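Local coordinates for ABC transporter binding protein AcbH (PDB 3OO8) that binds beta-D-galactopyranose as the extracellular solute receptor of a bacterial ABC transporter, at residues P179-D184 and G258-G263; P141-Y146 and L279-F284; T56-T61 and A315-Q320; S47-A52 and Q320-A325. The protein carries 2 engineered substitutions. All coordinates share one frame; numbering follows the deposited sequence.

Contact 1. Residues P179-D184 and G258-G263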
loop_
_atom_site.group_PDB
_atom_site.type_symbol
_atom_site.label_atom_id
_atom_site.label_comp_id
_atom_site.label_asym_id
_atom_site.label_seq_id
_atom_site.Cartn_x
_atom_site.Cartn_y
_atom_site.Cartn_z
ATOM N N PRO A 179 -22.600 -10.023 -0.539
ATOM C CA PRO A 179 -22.005 -9.105 -1.524
ATOM C C PRO A 179 -20.498 -8.957 -1.350
ATOM O O PRO A 179 -19.729 -9.126 -2.294
ATOM C CB PRO A 179 -22.736 -7.783 -1.251
ATOM C CG PRO A 179 -24.118 -8.251 -0.742
ATOM C CD PRO A 179 -23.726 -9.387 0.179
ATOM N N LEU A 180 -20.086 -8.604 -0.143
ATOM C CA LEU A 180 -18.681 -8.419 0.127
ATOM C C LEU A 180 -18.184 -9.392 1.187
ATOM O O LEU A 180 -18.552 -9.313 2.358
ATOM C CB LEU A 180 -18.428 -6.970 0.569
ATOM C CG LEU A 180 -18.616 -5.879 -0.489
ATOM C CD1 LEU A 180 -19.078 -4.596 0.179
ATOM C CD2 LEU A 180 -17.284 -5.679 -1.256
ATOM N N ALA A 181 -17.359 -10.338 0.769
ATOM C CA ALA A 181 -16.636 -11.156 1.737
ATOM C C ALA A 181 -15.838 -10.181 2.606
ATOM O O ALA A 181 -15.224 -9.237 2.101
ATOM C CB ALA A 181 -15.704 -12.119 1.029
ATOM N N PHE A 182 -15.846 -10.414 3.912
ATOM C CA PHE A 182 -15.248 -9.465 4.835
ATOM C C PHE A 182 -14.713 -10.188 6.073
ATOM O O PHE A 182 -15.391 -11.049 6.644
ATOM C CB PHE A 182 -16.281 -8.404 5.204
ATOM C CG PHE A 182 -15.711 -7.221 5.953
ATOM C CD1 PHE A 182 -14.642 -6.510 5.432
ATOM C CD2 PHE A 182 -16.266 -6.829 7.169
ATOM C CE1 PHE A 182 -14.132 -5.444 6.115
ATOM C CE2 PHE A 182 -15.754 -5.744 7.880
ATOM C CZ PHE A 182 -14.677 -5.052 7.336
ATOM N N ALA A 183 -13.527 -9.788 6.503
ATOM C CA ALA A 183 -12.813 -10.435 7.597
ATOM C C ALA A 183 -11.960 -9.414 8.335
ATOM O O ALA A 183 -11.389 -8.493 7.723
ATOM C CB ALA A 183 -11.938 -11.541 7.043
ATOM N N ASP A 184 -11.895 -9.547 9.660
ATOM C CA ASP A 184 -11.067 -8.623 10.432
ATOM C C ASP A 184 -10.480 -9.218 11.716
ATOM O O ASP A 184 -10.006 -8.491 12.577
ATOM C CB ASP A 184 -11.843 -7.366 10.779
ATOM C CG ASP A 184 -10.929 -6.190 11.101
ATOM O OD1 ASP A 184 -9.873 -6.050 10.437
ATOM O OD2 ASP A 184 -11.290 -5.387 12.001
ATOM N N GLY A 258 -19.785 -12.340 -3.693
ATOM C CA GLY A 258 -19.660 -11.694 -4.997
ATOM C C GLY A 258 -18.405 -10.853 -5.215
ATOM O O GLY A 258 -17.930 -10.735 -6.354
ATOM N N MET A 259 -17.878 -10.274 -4.135
ATOM C CA MET A 259 -16.704 -9.368 -4.195
ATOM C C MET A 259 -15.877 -9.442 -2.905
ATOM O O MET A 259 -16.344 -9.922 -1.858
ATOM C CB MET A 259 -17.195 -7.916 -4.318
ATOM C CG MET A 259 -18.134 -7.655 -5.497
ATOM S SD MET A 259 -18.832 -5.975 -5.574
ATOM C CE MET A 259 -20.144 -5.983 -4.352
ATOM N N MET A 260 -14.644 -8.958 -2.959
ATOM C CA MET A 260 -13.863 -8.800 -1.738
ATOM C C MET A 260 -12.845 -7.677 -1.958
ATOM O O MET A 260 -12.150 -7.659 -2.983
ATOM C CB MET A 260 -13.113 -10.062 -1.363
ATOM C CG MET A 260 -12.254 -9.847 -0.119
ATOM S SD MET A 260 -11.639 -11.459 0.436
ATOM C CE MET A 260 -10.669 -10.973 1.867
ATOM N N PHE A 261 -12.793 -6.729 -1.029
ATOM C CA PHE A 261 -11.852 -5.588 -1.129
ATOM C C PHE A 261 -10.635 -5.877 -0.274
ATOM O O PHE A 261 -10.753 -6.037 0.932
ATOM C CB PHE A 261 -12.537 -4.271 -0.639
ATOM C CG PHE A 261 -11.617 -3.061 -0.649
ATOM C CD1 PHE A 261 -11.317 -2.452 -1.857
ATOM C CD2 PHE A 261 -11.087 -2.553 0.531
ATOM C CE1 PHE A 261 -10.506 -1.332 -1.899
ATOM C CE2 PHE A 261 -10.241 -1.448 0.492
ATOM C CZ PHE A 261 -9.984 -0.846 -0.743
ATOM N N GLN A 262 -9.459 -5.991 -0.891
ATOM C CA GLN A 262 -8.218 -6.127 -0.119
ATOM C C GLN A 262 -7.017 -5.965 -1.067
ATOM O O GLN A 262 -7.194 -5.569 -2.225
ATOM C CB GLN A 262 -8.162 -7.458 0.665
ATOM C CG GLN A 262 -7.938 -7.236 2.139
ATOM C CD GLN A 262 -7.910 -8.499 2.961
ATOM O OE1 GLN A 262 -8.891 -8.821 3.633
ATOM N NE2 GLN A 262 -6.795 -9.201 2.936
ATOM N N GLY A 263 -5.806 -6.234 -0.580
ATOM C CA GLY A 263 -4.605 -6.109 -1.417
ATOM C C GLY A 263 -4.460 -7.258 -2.400
ATOM O O GLY A 263 -4.861 -8.384 -2.088
HETATM O O HOH W 1 -14.228 -6.723 1.525
HETATM O O HOH W 2 -11.288 -8.294 4.923
#
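Backbone hydrogen bonds join Ala181 and Pro179 to Met259, as in two parallel strands where one residue serves both neighbours of its partner. The amide of Ala181 gives the firmer bond, Ala181 N to Met259 O at 2.8 Å, with the donor nearly in line with the carbonyl (C=O...N 165°). Met259 N reaches Pro179 O at 2.9 Å, but the N-H points well off the oxygen (123°) and this bond is weak. Between them the CA-H of Leu180 leans on the same Met259 O.

Water carries the pairing on where the strands diverge. One molecule donates to Ala181 O and accepts from Phe261 N at 2.9 Å; a second accepts from Ala183 N and donates to Gln262 OE1 at 2.8 Å, which brings in a glutamine side chain. The edge belongs to the central sheet of one lobe of a class 2 solute-binding protein: strand 257-261 lies between strand 178-181 and strand 134-147, and Gln262 also bonds to Gln266, a galactose-binding residue.

Apolar contacts lie on both faces of the sheet. On the face of Leu180 and Met259, Leu180 CD2 rests 3.8 Å from Met259 CB, while the methionine chain bends at its last torsion (chi3 -78°) and brings CE to within 4.2 Å of Leu180 CG; helix 162-174 packs on Met259 there. On the face of Ala181 and Met260, the small Ala181 CB meets Met260 CB at 4.1 Å, and both side chains touch Ala248 of helix 245-253, where a short methyl suits the close helix.

Contact 2. Residues P141-Y146 and L279-F284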
loop_
_atom_site.group_PDB
_atom_site.type_symbol
_atom_site.label_atom_id
_atom_site.label_comp_id
_atom_site.label_asym_id
_atom_site.label_seq_id
_atom_site.Cartn_x
_atom_site.Cartn_y
_atom_site.Cartn_z
ATOM N N PRO A 141 -1.894 -3.049 -5.519
ATOM C CA PRO A 141 -3.131 -2.310 -5.243
ATOM C C PRO A 141 -4.085 -2.923 -4.226
ATOM O O PRO A 141 -4.097 -4.137 -4.017
ATOM C CB PRO A 141 -3.811 -2.312 -6.613
ATOM C CG PRO A 141 -3.452 -3.723 -7.144
ATOM C CD PRO A 141 -2.013 -3.939 -6.697
ATOM N N TRP A 142 -4.860 -2.038 -3.599
ATOM C CA TRP A 142 -5.999 -2.409 -2.739
ATOM C C TRP A 142 -7.236 -2.051 -3.552
ATOM O O TRP A 142 -7.559 -0.881 -3.725
ATOM C CB TRP A 142 -5.966 -1.616 -1.429
ATOM C CG TRP A 142 -5.148 -2.292 -0.377
ATOM C CD1 TRP A 142 -3.777 -2.485 -0.361
ATOM C CD2 TRP A 142 -5.657 -2.894 0.812
ATOM N NE1 TRP A 142 -3.413 -3.160 0.795
ATOM C CE2 TRP A 142 -4.554 -3.454 1.501
ATOM C CE3 TRP A 142 -6.942 -3.011 1.360
ATOM C CZ2 TRP A 142 -4.697 -4.087 2.741
ATOM C CZ3 TRP A 142 -7.083 -3.685 2.594
ATOM C CH2 TRP A 142 -5.974 -4.214 3.242
ATOM N N VAL A 143 -7.962 -3.088 -3.996
ATOM C CA VAL A 143 -9.029 -2.930 -4.985
ATOM C C VAL A 143 -10.077 -4.020 -4.710
ATOM O O VAL A 143 -9.887 -4.833 -3.823
ATOM C CB VAL A 143 -8.468 -3.125 -6.453
ATOM C CG1 VAL A 143 -7.667 -1.888 -6.889
ATOM C CG2 VAL A 143 -7.535 -4.321 -6.541
ATOM N N VAL A 144 -11.197 -3.980 -5.436
ATOM C CA VAL A 144 -12.325 -4.917 -5.197
ATOM C C VAL A 144 -12.234 -6.059 -6.211
ATOM O O VAL A 144 -12.359 -5.862 -7.432
ATOM C CB VAL A 144 -13.692 -4.207 -5.451
ATOM C CG1 VAL A 144 -14.810 -5.182 -5.097
ATOM C CG2 VAL A 144 -13.853 -2.895 -4.664
ATOM N N PHE A 145 -12.072 -7.274 -5.698
ATOM C CA PHE A 145 -11.923 -8.469 -6.548
ATOM C C PHE A 145 -13.259 -9.145 -6.739
ATOM O O PHE A 145 -14.130 -8.990 -5.908
ATOM C CB PHE A 145 -10.951 -9.438 -5.871
ATOM C CG PHE A 145 -9.547 -8.931 -5.899
ATOM C CD1 PHE A 145 -8.706 -9.230 -6.974
ATOM C CD2 PHE A 145 -9.064 -8.193 -4.828
ATOM C CE1 PHE A 145 -7.411 -8.727 -7.048
ATOM C CE2 PHE A 145 -7.741 -7.680 -4.865
ATOM C CZ PHE A 145 -6.921 -7.958 -5.976
ATOM N N TYR A 146 -13.399 -9.790 -7.893
ATOM C CA TYR A 146 -14.631 -10.538 -8.217
ATOM C C TYR A 146 -14.278 -11.629 -9.214
ATOM O O TYR A 146 -13.175 -11.689 -9.730
ATOM C CB TYR A 146 -15.664 -9.602 -8.827
ATOM C CG TYR A 146 -15.292 -9.017 -10.169
ATOM C CD1 TYR A 146 -15.786 -9.560 -11.346
ATOM C CD2 TYR A 146 -14.430 -7.921 -10.261
ATOM C CE1 TYR A 146 -15.452 -9.016 -12.578
ATOM C CE2 TYR A 146 -14.084 -7.363 -11.489
ATOM C CZ TYR A 146 -14.608 -7.919 -12.654
ATOM O OH TYR A 146 -14.305 -7.395 -13.890
ATOM N N LEU A 279 -10.231 -14.547 -11.954
ATOM C CA LEU A 279 -10.161 -13.414 -11.027
ATOM C C LEU A 279 -9.910 -12.086 -11.757
ATOM O O LEU A 279 -9.059 -12.018 -12.647
ATOM C CB LEU A 279 -9.037 -13.665 -10.014
ATOM C CG LEU A 279 -8.973 -12.643 -8.868
ATOM C CD1 LEU A 279 -10.269 -12.655 -8.087
ATOM C CD2 LEU A 279 -7.817 -12.983 -7.969
ATOM N N ASP A 280 -10.670 -11.050 -11.405
ATOM C CA ASP A 280 -10.436 -9.713 -11.936
ATOM C C ASP A 280 -10.697 -8.747 -10.784
ATOM O O ASP A 280 -11.013 -9.155 -9.642
ATOM C CB ASP A 280 -11.402 -9.442 -13.104
ATOM C CG ASP A 280 -10.888 -8.418 -14.102
ATOM O OD1 ASP A 280 -10.031 -7.576 -13.780
ATOM O OD2 ASP A 280 -11.373 -8.451 -15.262
ATOM N N PHE A 281 -10.548 -7.459 -11.055
ATOM C CA PHE A 281 -10.875 -6.476 -10.023
ATOM C C PHE A 281 -11.314 -5.179 -10.627
ATOM O O PHE A 281 -11.156 -4.952 -11.833
ATOM C CB PHE A 281 -9.697 -6.195 -9.079
ATOM C CG PHE A 281 -8.492 -5.553 -9.746
ATOM C CD1 PHE A 281 -8.414 -4.172 -9.874
ATOM C CD2 PHE A 281 -7.396 -6.335 -10.131
ATOM C CE1 PHE A 281 -7.294 -3.562 -10.442
ATOM C CE2 PHE A 281 -6.272 -5.739 -10.686
ATOM C CZ PHE A 281 -6.208 -4.369 -10.852
ATOM N N PHE A 282 -11.977 -4.376 -9.803
ATOM C CA PHE A 282 -12.264 -2.992 -10.170
ATOM C C PHE A 282 -11.856 -2.085 -9.020
ATOM O O PHE A 282 -11.779 -2.524 -7.881
ATOM C CB PHE A 282 -13.721 -2.776 -10.632
ATOM C CG PHE A 282 -14.786 -3.194 -9.617
ATOM C CD1 PHE A 282 -15.143 -2.324 -8.589
ATOM C CD2 PHE A 282 -15.421 -4.421 -9.707
ATOM C CE1 PHE A 282 -16.101 -2.653 -7.676
ATOM C CE2 PHE A 282 -16.378 -4.765 -8.773
ATOM C CZ PHE A 282 -16.725 -3.873 -7.756
ATOM N N VAL A 283 -11.509 -0.825 -9.318
ATOM C CA VAL A 283 -11.193 0.079 -8.220
ATOM C C VAL A 283 -12.437 0.432 -7.408
ATOM O O VAL A 283 -13.569 0.437 -7.912
ATOM C CB VAL A 283 -10.442 1.350 -8.715
ATOM C CG1 VAL A 283 -9.258 0.909 -9.536
ATOM C CG2 VAL A 283 -11.333 2.281 -9.552
ATOM N N PHE A 284 -12.232 0.739 -6.133
ATOM C CA PHE A 284 -13.386 1.089 -5.313
ATOM C C PHE A 284 -14.159 2.230 -5.974
ATOM O O PHE A 284 -13.540 3.208 -6.447
ATOM C CB PHE A 284 -12.928 1.493 -3.919
ATOM C CG PHE A 284 -14.028 1.438 -2.877
ATOM C CD1 PHE A 284 -14.191 0.282 -2.113
ATOM C CD2 PHE A 284 -14.865 2.525 -2.647
ATOM C CE1 PHE A 284 -15.174 0.189 -1.124
ATOM C CE2 PHE A 284 -15.853 2.459 -1.654
ATOM C CZ PHE A 284 -16.022 1.286 -0.911
HETATM O O HOH W 3 -9.504 0.769 -5.128
HETATM O O HOH W 4 -12.879 -5.030 -14.033
#
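Val143 lays its CG2 methyl over one face of the Phe281 ring, 3.8 Å from the centroid. The two residues sit on strands 134-147 and 279-282, antiparallel neighbours in the central sheet of a lobe of the class 2 solute-binding fold, and Trp142, a galactose-binding residue, lies on the first of them.

Val144 and Phe282 form a hydrogen-bonded pair, N to O in both directions, and Tyr146 and Asp280 form the next; in the latter, Tyr146 N comes from above the carbonyl plane of Asp280, 37° out of it. Phe145 and Phe281 make the non-hydrogen-bonded pair between them. Phe281 CB sits over one face of the Phe145 ring, and the Phe281 edge turns toward that ring in an offset edge-to-face pair (centroids 5.7 Å apart, planes at 62°). Aromatic residues suit this buried face because they fill it without polar groups to satisfy.

On the face of Val144, Tyr146 and Phe282, the Phe282 CG stands between its own backbone N and carbonyl carbon (chi1 57°), which swings the ring across the neighbouring strand. Val144 CB then lies over its face, Val144 CG1 reaches Phe282 CZ at 3.5 Å, and Tyr146 CD2 touches Phe282 CD2 at 3.7 Å. Losing the Phe282 ring to an alanine here would probably open a gap beside Val144 and leave the Tyr146 ring without that support. The Tyr146 ring lies alongside Asp280, its OH giving a bond to a water in the ring plane, and this water donates in turn to Phe281 O at 2.8 Å.

Contact 3. Residues T56-T61 and A315-Q320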
loop_
_atom_site.group_PDB
_atom_site.type_symbol
_atom_site.label_atom_id
_atom_site.label_comp_id
_atom_site.label_asym_id
_atom_site.label_seq_id
_atom_site.Cartn_x
_atom_site.Cartn_y
_atom_site.Cartn_z
ATOM N N THR A 56 26.752 -0.274 -13.424
ATOM C CA THR A 56 27.371 0.945 -12.887
ATOM C C THR A 56 28.860 0.834 -12.516
ATOM O O THR A 56 29.525 1.858 -12.284
ATOM C CB THR A 56 26.645 1.390 -11.576
ATOM O OG1 THR A 56 26.950 0.463 -10.531
ATOM C CG2 THR A 56 25.111 1.500 -11.730
ATOM N N THR A 57 29.370 -0.389 -12.457
ATOM C CA THR A 57 30.723 -0.756 -11.982
ATOM C C THR A 57 30.863 -0.791 -10.460
ATOM O O THR A 57 31.889 -1.237 -9.913
ATOM C CB THR A 57 31.911 0.005 -12.660
ATOM O OG1 THR A 57 32.123 1.256 -11.995
ATOM C CG2 THR A 57 31.715 0.189 -14.153
ATOM N N VAL A 58 29.817 -0.367 -9.741
ATOM C CA VAL A 58 29.972 -0.252 -8.297
ATOM C C VAL A 58 29.763 -1.587 -7.624
ATOM O O VAL A 58 28.689 -2.178 -7.760
ATOM C CB VAL A 58 28.948 0.761 -7.709
ATOM C CG1 VAL A 58 29.052 0.732 -6.185
ATOM C CG2 VAL A 58 29.250 2.190 -8.294
ATOM N N PRO A 59 30.784 -2.120 -6.933
ATOM C CA PRO A 59 30.519 -3.423 -6.311
ATOM C C PRO A 59 29.658 -3.246 -5.060
ATOM O O PRO A 59 29.690 -2.175 -4.454
ATOM C CB PRO A 59 31.919 -3.964 -5.961
ATOM C CG PRO A 59 32.886 -3.049 -6.714
ATOM C CD PRO A 59 32.195 -1.718 -6.824
ATOM N N VAL A 60 28.864 -4.257 -4.722
ATOM C CA VAL A 60 27.925 -4.168 -3.601
ATOM C C VAL A 60 28.034 -5.363 -2.676
ATOM O O VAL A 60 28.031 -6.518 -3.114
ATOM C CB VAL A 60 26.455 -4.128 -4.117
ATOM C CG1 VAL A 60 25.444 -3.939 -2.979
ATOM C CG2 VAL A 60 26.271 -3.023 -5.168
ATOM N N THR A 61 28.086 -5.071 -1.376
ATOM C CA THR A 61 27.932 -6.098 -0.358
ATOM C C THR A 61 26.580 -5.953 0.306
ATOM O O THR A 61 26.308 -4.912 0.907
ATOM C CB THR A 61 29.038 -5.991 0.729
ATOM O OG1 THR A 61 30.277 -6.360 0.123
ATOM C CG2 THR A 61 28.751 -7.001 1.847
ATOM N N ALA A 315 26.939 5.263 -3.929
ATOM C CA ALA A 315 25.558 4.813 -3.561
ATOM C C ALA A 315 24.553 5.469 -4.505
ATOM O O ALA A 315 23.570 4.860 -4.932
ATOM C CB ALA A 315 25.244 5.181 -2.103
ATOM N N LYS A 316 24.795 6.729 -4.842
ATOM C CA LYS A 316 23.901 7.424 -5.755
ATOM C C LYS A 316 23.899 6.802 -7.145
ATOM O O LYS A 316 22.876 6.794 -7.802
ATOM C CB LYS A 316 24.247 8.920 -5.816
ATOM C CG LYS A 316 23.805 9.679 -4.586
ATOM C CD LYS A 316 24.326 11.134 -4.619
ATOM C CE LYS A 316 23.852 11.913 -3.412
ATOM N NZ LYS A 316 24.450 13.312 -3.452
ATOM N N LYS A 317 25.031 6.260 -7.596
ATOM C CA LYS A 317 25.050 5.632 -8.920
ATOM C C LYS A 317 24.186 4.389 -8.902
ATOM O O LYS A 317 23.481 4.111 -9.863
ATOM C CB LYS A 317 26.467 5.220 -9.346
ATOM C CG LYS A 317 27.408 6.392 -9.622
ATOM C CD LYS A 317 28.675 5.898 -10.350
ATOM C CE LYS A 317 28.347 5.283 -11.721
ATOM N NZ LYS A 317 29.536 4.919 -12.571
ATOM N N VAL A 318 24.242 3.668 -7.784
ATOM C CA VAL A 318 23.451 2.443 -7.631
ATOM C C VAL A 318 21.968 2.831 -7.589
ATOM O O VAL A 318 21.123 2.170 -8.200
ATOM C CB VAL A 318 23.912 1.578 -6.439
ATOM C CG1 VAL A 318 22.957 0.374 -6.251
ATOM C CG2 VAL A 318 25.313 1.015 -6.694
ATOM N N LEU A 319 21.625 3.896 -6.863
ATOM C CA LEU A 319 20.232 4.349 -6.871
ATOM C C LEU A 319 19.739 4.728 -8.270
ATOM O O LEU A 319 18.591 4.470 -8.614
ATOM C CB LEU A 319 20.038 5.528 -5.915
ATOM C CG LEU A 319 20.057 5.246 -4.406
ATOM C CD1 LEU A 319 19.985 6.564 -3.597
ATOM C CD2 LEU A 319 18.936 4.278 -3.943
ATOM N N GLN A 320 20.579 5.402 -9.063
ATOM C CA GLN A 320 20.204 5.720 -10.437
ATOM C C GLN A 320 19.837 4.468 -11.213
ATOM O O GLN A 320 18.869 4.477 -11.960
ATOM C CB GLN A 320 21.324 6.494 -11.137
ATOM C CG GLN A 320 21.425 7.857 -10.558
ATOM C CD GLN A 320 22.612 8.664 -11.071
ATOM O OE1 GLN A 320 23.306 8.251 -11.993
ATOM N NE2 GLN A 320 22.833 9.828 -10.479
#
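The chain of 56-61 leaves the end of helix 39-56 at Thr56, turns through Thr57 with positive phi (79°) and enters strand 60-64, while 315-320 is continuous helix; their closest alpha carbons are those of Thr56 and Lys317, 6.6 Å apart. Lys317 spans that gap. Its chain bends at the third torsion (chi3 62°) and brings NZ to 3.1 Å from Thr56 O, in the carbonyl plane and on a lone pair. Thr57 OG1 also donates to this oxygen at 2.7 Å, in the same plane, so the carbonyl at the helix end is gripped by two donors. A long, flexible lysine suits the place because its aliphatic part reaches out from the helix to Thr56, where its ammonium meets the carbonyl. With a methionine in place of Lys317 the ammonium is gone, and the turn would probably be less firmly tied to helix 312-322, Thr56 O keeping just the Thr57 hydroxyl of these two donors.

Thr56 faces the helix with its methyl, CG2 lying 3.6 Å from Lys317 O, while its hydroxyl stays with its own chain: OG1 accepts from Val58 N at 3.1 Å and bonds to Ala52 O. Val58 and Val318 mesh by their branches, Val318 CG2 being 3.8 Å from Val58 CB, and Ile30 of strand 30-34 adjoins both. Valines fit here because their short branched tips fill the angle between the turn and helix 312-322. The Thr56 bond to Val58 N makes an ST turn at the start of the link between helix 39-56 and strand 60-64 in this lobe's alpha/beta fold.

Contact 4. Residues S47-A52 and Q320-A325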
loop_
_atom_site.group_PDB
_atom_site.type_symbol
_atom_site.label_atom_id
_atom_site.label_comp_id
_atom_site.label_asym_id
_atom_site.label_seq_id
_atom_site.Cartn_x
_atom_site.Cartn_y
_atom_site.Cartn_z
ATOM N N SER A 47 20.482 -11.013 -7.011
ATOM C CA SER A 47 20.648 -10.971 -8.458
ATOM C C SER A 47 20.624 -9.549 -8.971
ATOM O O SER A 47 21.412 -9.185 -9.828
ATOM C CB SER A 47 19.523 -11.758 -9.134
ATOM O OG SER A 47 19.712 -11.783 -10.531
ATOM N N LEU A 48 19.697 -8.740 -8.450
ATOM C CA LEU A 48 19.593 -7.347 -8.886
ATOM C C LEU A 48 20.872 -6.595 -8.615
ATOM O O LEU A 48 21.278 -5.787 -9.419
ATOM C CB LEU A 48 18.452 -6.615 -8.172
ATOM C CG LEU A 48 18.193 -5.166 -8.574
ATOM C CD1 LEU A 48 17.723 -5.112 -10.018
ATOM C CD2 LEU A 48 17.196 -4.432 -7.618
ATOM N N MET A 49 21.506 -6.855 -7.473
ATOM C CA MET A 49 22.715 -6.087 -7.171
ATOM C C MET A 49 23.867 -6.518 -8.099
ATOM O O MET A 49 24.715 -5.691 -8.452
ATOM C CB MET A 49 23.064 -6.176 -5.686
ATOM C CG MET A 49 22.094 -5.344 -4.808
ATOM S SD MET A 49 22.177 -3.592 -5.141
ATOM C CE MET A 49 20.695 -3.375 -6.159
ATOM N N GLN A 50 23.894 -7.801 -8.487
ATOM C CA GLN A 50 24.884 -8.238 -9.498
ATOM C C GLN A 50 24.669 -7.445 -10.789
ATOM O O GLN A 50 25.634 -6.975 -11.392
ATOM C CB GLN A 50 24.762 -9.732 -9.789
ATOM C CG GLN A 50 24.996 -10.594 -8.565
ATOM C CD GLN A 50 25.035 -12.060 -8.885
ATOM O OE1 GLN A 50 24.320 -12.542 -9.757
ATOM N NE2 GLN A 50 25.870 -12.788 -8.157
ATOM N N GLN A 51 23.412 -7.269 -11.210
ATOM C CA GLN A 51 23.109 -6.510 -12.422
ATOM C C GLN A 51 23.495 -5.024 -12.246
ATOM O O GLN A 51 24.030 -4.392 -13.167
ATOM C CB GLN A 51 21.655 -6.706 -12.862
ATOM C CG GLN A 51 21.291 -8.163 -13.211
ATOM C CD GLN A 51 20.016 -8.228 -14.071
ATOM O OE1 GLN A 51 19.821 -7.393 -14.951
ATOM N NE2 GLN A 51 19.201 -9.228 -13.855
ATOM N N ALA A 52 23.296 -4.490 -11.036
ATOM C CA ALA A 52 23.680 -3.104 -10.716
ATOM C C ALA A 52 25.175 -2.902 -10.841
ATOM O O ALA A 52 25.647 -1.909 -11.424
ATOM C CB ALA A 52 23.179 -2.719 -9.302
ATOM N N GLN A 320 20.579 5.402 -9.063
ATOM C CA GLN A 320 20.204 5.720 -10.437
ATOM C C GLN A 320 19.837 4.468 -11.213
ATOM O O GLN A 320 18.869 4.477 -11.960
ATOM C CB GLN A 320 21.324 6.494 -11.137
ATOM C CG GLN A 320 21.425 7.857 -10.558
ATOM C CD GLN A 320 22.612 8.664 -11.071
ATOM O OE1 GLN A 320 23.306 8.251 -11.993
ATOM N NE2 GLN A 320 22.833 9.828 -10.479
ATOM N N TYR A 321 20.604 3.402 -11.027
ATOM C CA TYR A 321 20.305 2.127 -11.679
ATOM C C TYR A 321 18.995 1.544 -11.174
ATOM O O TYR A 321 18.171 1.020 -11.962
ATOM C CB TYR A 321 21.478 1.143 -11.496
ATOM C CG TYR A 321 21.104 -0.242 -11.988
ATOM C CD1 TYR A 321 21.247 -0.578 -13.337
ATOM C CD2 TYR A 321 20.534 -1.158 -11.140
ATOM C CE1 TYR A 321 20.836 -1.805 -13.796
ATOM C CE2 TYR A 321 20.158 -2.376 -11.585
ATOM C CZ TYR A 321 20.287 -2.688 -12.897
ATOM O OH TYR A 321 19.862 -3.945 -13.285
ATOM N N ILE A 322 18.783 1.628 -9.865
ATOM C CA ILE A 322 17.566 1.064 -9.292
ATOM C C ILE A 322 16.330 1.787 -9.851
ATOM O O ILE A 322 15.252 1.180 -9.995
ATOM C CB ILE A 322 17.632 1.145 -7.734
ATOM C CG1 ILE A 322 18.634 0.102 -7.215
ATOM C CG2 ILE A 322 16.233 0.981 -7.102
ATOM C CD1 ILE A 322 18.857 0.113 -5.678
ATOM N N GLY A 323 16.473 3.078 -10.110
ATOM C CA GLY A 323 15.348 3.886 -10.641
ATOM C C GLY A 323 15.175 3.735 -12.135
ATOM O O GLY A 323 14.990 4.744 -12.832
ATOM N N THR A 324 15.185 2.491 -12.620
ATOM C CA THR A 324 14.965 2.236 -14.062
ATOM C C THR A 324 13.973 1.111 -14.256
ATOM O O THR A 324 13.810 0.268 -13.364
ATOM C CB THR A 324 16.303 1.849 -14.798
ATOM O OG1 THR A 324 16.807 0.631 -14.272
ATOM C CG2 THR A 324 17.360 2.943 -14.651
ATOM N N ALA A 325 13.314 1.095 -15.430
ATOM C CA ALA A 325 12.422 -0.019 -15.776
ATOM C C ALA A 325 13.190 -1.331 -15.773
ATOM O O ALA A 325 12.636 -2.368 -15.373
ATOM C CB ALA A 325 11.788 0.211 -17.154
HETATM O O HOH W 5 20.156 -4.266 -15.963
#
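Tyr321 lies with one face of its ring over Ala52, the alpha carbon being 3.8 Å from the ring centroid and 17° off its normal. In this tight part Ala52 CB also touches Tyr321 CD2 at 3.6 Å, and the small alanine lets the flat ring settle close to the helix backbone. The ring gets there because its CG stands opposite the backbone N (chi1 172°), which sends it away from its own helix. Leu48 CD1 comes in at the edge of the same ring, near its plane, and deeper in the interior Met49 CE meets Ile322 CD1 at 4.0 Å, its flexible chain bent to reach it.

Toward solvent the packing gives way to water. Tyr321 OH passes 3.3 Å from Gln51 CB, and beyond it one water lies 2.7 Å from Tyr321 OH and makes a weak bond to Gln51 OE1. Polar ends suit this side, where both residues are partly exposed. Helices 39-56 and 312-322 thus pack with an aromatic side chain of one laid on the backbone of the other, beside the sheet of an alpha/beta lobe, whose Phe32 touches Met49 and Ile322.

The four contacts fall into two groups in the two-lobed fold. Contacts 1 and 2 have centres about 10 Å apart and share a sheet, strand 257-261 being the neighbour of strand 134-147, with Met260 O meeting Phe145 N at 2.7 Å. Contacts 3 and 4, about 8 Å apart, share helix 312-322 and Gln320, and helix 39-56 leads directly into strand 60-64. The groups stand well apart: centres of contacts 1 and 3 are about 42 Å distant. Along the chain, 47-61 precedes the segments of contacts 1 and 2 and 315-325 follows them, so contacts 3 and 4 join chain from both sides of the span whose strands lie near galactose-binding residues.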